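Local coordinates for protein ketosynthase (PDB 6KXE) that probably belongs to the 3-oxoacyl-[acyl-carrier-protein] synthase family and may take part in building acyl chains, at residues 21-26 / 235-240. Sequence-based numbering, arbitrary orientation.
Sequences VITGWS and LFLVEQ
V21 and E239 pair in antiparallel fashion by two backbone hydrogen bonds, V21 N to E239 O and E239 N to V21 O, while V21 CG2 rests 3.5 Å from E239 O. One residue on, the register slips at a beta bulge: I22 faces V238, but G24 faces L237, with T23 as the extra residue. T23 N thus bonds to L237 O and G24 O to L237 N. With chi1 59°, T23 OG1 lies between its backbone N and carbonyl carbon and donates to the anti lone pair of E239 OE2 (2.6 Å). R246 forms a salt bridge to OE2, and the backbone N of E245 binds OE1. Were E239 replaced by an alanine, the T23 hydroxyl and the R246 guanidinium would probably both lose this shared acceptor. Past the bulge, F236 CD1 packs 3.5 Å from W25 CB, on the face that also carries I22 and is covered by helix 332-346. L235 closes the pairing through S26 N to L235 O and L235 N to S26 O, its side chain packing on helix 86-99. The whole is an antiparallel pair interrupted by a beta bulge, joining strands 20-29 and 232-240 in the core sheet of the N-terminal half of a thiolase-like fold.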
loop_
_atom_site.group_PDB
_atom_site.type_symbol
_atom_site.label_atom_id
_atom_site.label_comp_id
_atom_site.label_asym_id
_atom_site.label_seq_id
_atom_site.Cartn_x
_atom_site.Cartn_y
_atom_site.Cartn_z
ATOM N N VAL B 21 -6.422 15.119 -15.932
ATOM C CA VAL B 21 -7.419 16.122 -15.492
ATOM C C VAL B 21 -8.370 15.468 -14.517
ATOM O O VAL B 21 -8.759 14.327 -14.738
ATOM C CB VAL B 21 -8.165 16.759 -16.674
ATOM C CG1 VAL B 21 -7.225 17.642 -17.464
ATOM C CG2 VAL B 21 -8.848 15.743 -17.550
ATOM N N ILE B 22 -8.741 16.200 -13.484
ATOM C CA ILE B 22 -9.820 15.798 -12.551
ATOM C C ILE B 22 -11.131 16.244 -13.168
ATOM O O ILE B 22 -11.232 17.449 -13.460
ATOM C CB ILE B 22 -9.618 16.436 -11.175
ATOM C CG1 ILE B 22 -8.348 15.900 -10.507
ATOM C CG2 ILE B 22 -10.847 16.233 -10.309
ATOM C CD1 ILE B 22 -7.871 16.738 -9.349
ATOM N N THR B 23 -12.075 15.326 -13.380
ATOM C CA THR B 23 -13.338 15.649 -14.090
ATOM C C THR B 23 -14.500 15.472 -13.141
ATOM O O THR B 23 -15.611 15.812 -13.517
ATOM C CB THR B 23 -13.502 14.824 -15.367
ATOM O OG1 THR B 23 -13.478 13.463 -14.940
ATOM C CG2 THR B 23 -12.411 15.096 -16.384
ATOM N N GLY B 24 -14.237 15.072 -11.906
ATOM C CA GLY B 24 -15.326 14.918 -10.944
ATOM C C GLY B 24 -14.788 14.650 -9.575
ATOM O O GLY B 24 -13.620 14.274 -9.435
ATOM N N TRP B 25 -15.610 14.869 -8.574
ATOM C CA TRP B 25 -15.169 14.684 -7.179
ATOM C C TRP B 25 -16.374 14.362 -6.335
ATOM O O TRP B 25 -17.501 14.690 -6.729
ATOM C CB TRP B 25 -14.381 15.901 -6.660
ATOM C CG TRP B 25 -15.131 17.181 -6.483
ATOM C CD1 TRP B 25 -15.354 18.107 -7.454
ATOM C CD2 TRP B 25 -15.652 17.738 -5.261
ATOM N NE1 TRP B 25 -16.018 19.183 -6.936
ATOM C CE2 TRP B 25 -16.228 18.983 -5.597
ATOM C CE3 TRP B 25 -15.742 17.301 -3.938
ATOM C CZ2 TRP B 25 -16.832 19.811 -4.652
ATOM C CZ3 TRP B 25 -16.323 18.121 -2.991
ATOM C CH2 TRP B 25 -16.889 19.353 -3.350
ATOM N N SER B 26 -16.121 13.799 -5.172
ATOM C CA SER B 26 -17.160 13.542 -4.167
ATOM C C SER B 26 -16.514 13.490 -2.794
ATOM O O SER B 26 -15.287 13.355 -2.672
ATOM C CB SER B 26 -17.975 12.280 -4.454
ATOM O OG SER B 26 -17.251 11.143 -4.068
ATOM N N LEU B 235 -12.925 11.628 -2.997
ATOM C CA LEU B 235 -12.572 10.851 -4.203
ATOM C C LEU B 235 -12.666 11.773 -5.410
ATOM O O LEU B 235 -13.540 12.663 -5.412
ATOM C CB LEU B 235 -13.551 9.707 -4.438
ATOM C CG LEU B 235 -13.524 8.488 -3.546
ATOM C CD1 LEU B 235 -14.657 7.544 -3.990
ATOM C CD2 LEU B 235 -12.175 7.777 -3.660
ATOM N N PHE B 236 -11.846 11.501 -6.399
ATOM C CA PHE B 236 -11.786 12.256 -7.672
ATOM C C PHE B 236 -11.823 11.270 -8.807
ATOM O O PHE B 236 -11.257 10.155 -8.716
ATOM C CB PHE B 236 -10.491 13.073 -7.761
ATOM C CG PHE B 236 -10.312 13.859 -6.509
ATOM C CD1 PHE B 236 -11.008 15.044 -6.332
ATOM C CD2 PHE B 236 -9.551 13.360 -5.465
ATOM C CE1 PHE B 236 -10.964 15.700 -5.112
ATOM C CE2 PHE B 236 -9.485 14.035 -4.258
ATOM C CZ PHE B 236 -10.181 15.210 -4.099
ATOM N N LEU B 237 -12.395 11.737 -9.900
ATOM C CA LEU B 237 -12.381 11.009 -11.171
ATOM C C LEU B 237 -11.284 11.670 -11.975
ATOM O O LEU B 237 -11.345 12.905 -12.146
ATOM C CB LEU B 237 -13.756 11.114 -11.845
ATOM C CG LEU B 237 -13.840 10.539 -13.259
ATOM C CD1 LEU B 237 -13.616 9.059 -13.239
ATOM C CD2 LEU B 237 -15.189 10.900 -13.891
ATOM N N VAL B 238 -10.328 10.891 -12.458
ATOM C CA VAL B 238 -9.133 11.388 -13.190
ATOM C C VAL B 238 -9.122 10.749 -14.576
ATOM O O VAL B 238 -9.360 9.531 -14.688
ATOM C CB VAL B 238 -7.831 11.119 -12.410
ATOM C CG1 VAL B 238 -6.599 11.630 -13.150
ATOM C CG2 VAL B 238 -7.921 11.684 -11.003
ATOM N N GLU B 239 -8.920 11.581 -15.598
ATOM C CA GLU B 239 -8.943 11.162 -17.010
ATOM C C GLU B 239 -7.751 11.807 -17.723
ATOM O O GLU B 239 -7.124 12.698 -17.145
ATOM C CB GLU B 239 -10.256 11.590 -17.666
ATOM C CG GLU B 239 -11.510 11.125 -16.944
ATOM C CD GLU B 239 -12.804 11.400 -17.680
ATOM O OE1 GLU B 239 -12.928 10.959 -18.824
ATOM O OE2 GLU B 239 -13.718 11.972 -17.074
ATOM N N GLN B 240 -7.399 11.325 -18.908
ATOM C CA GLN B 240 -6.387 11.996 -19.764
ATOM C C GLN B 240 -7.070 13.175 -20.466
ATOM O O GLN B 240 -8.226 13.014 -20.875
ATOM C CB GLN B 240 -5.746 10.993 -20.722
ATOM C CG GLN B 240 -5.213 9.768 -19.993
ATOM C CD GLN B 240 -3.786 9.450 -20.357
ATOM O OE1 GLN B 240 -3.510 8.992 -21.461
ATOM N NE2 GLN B 240 -2.873 9.699 -19.428
#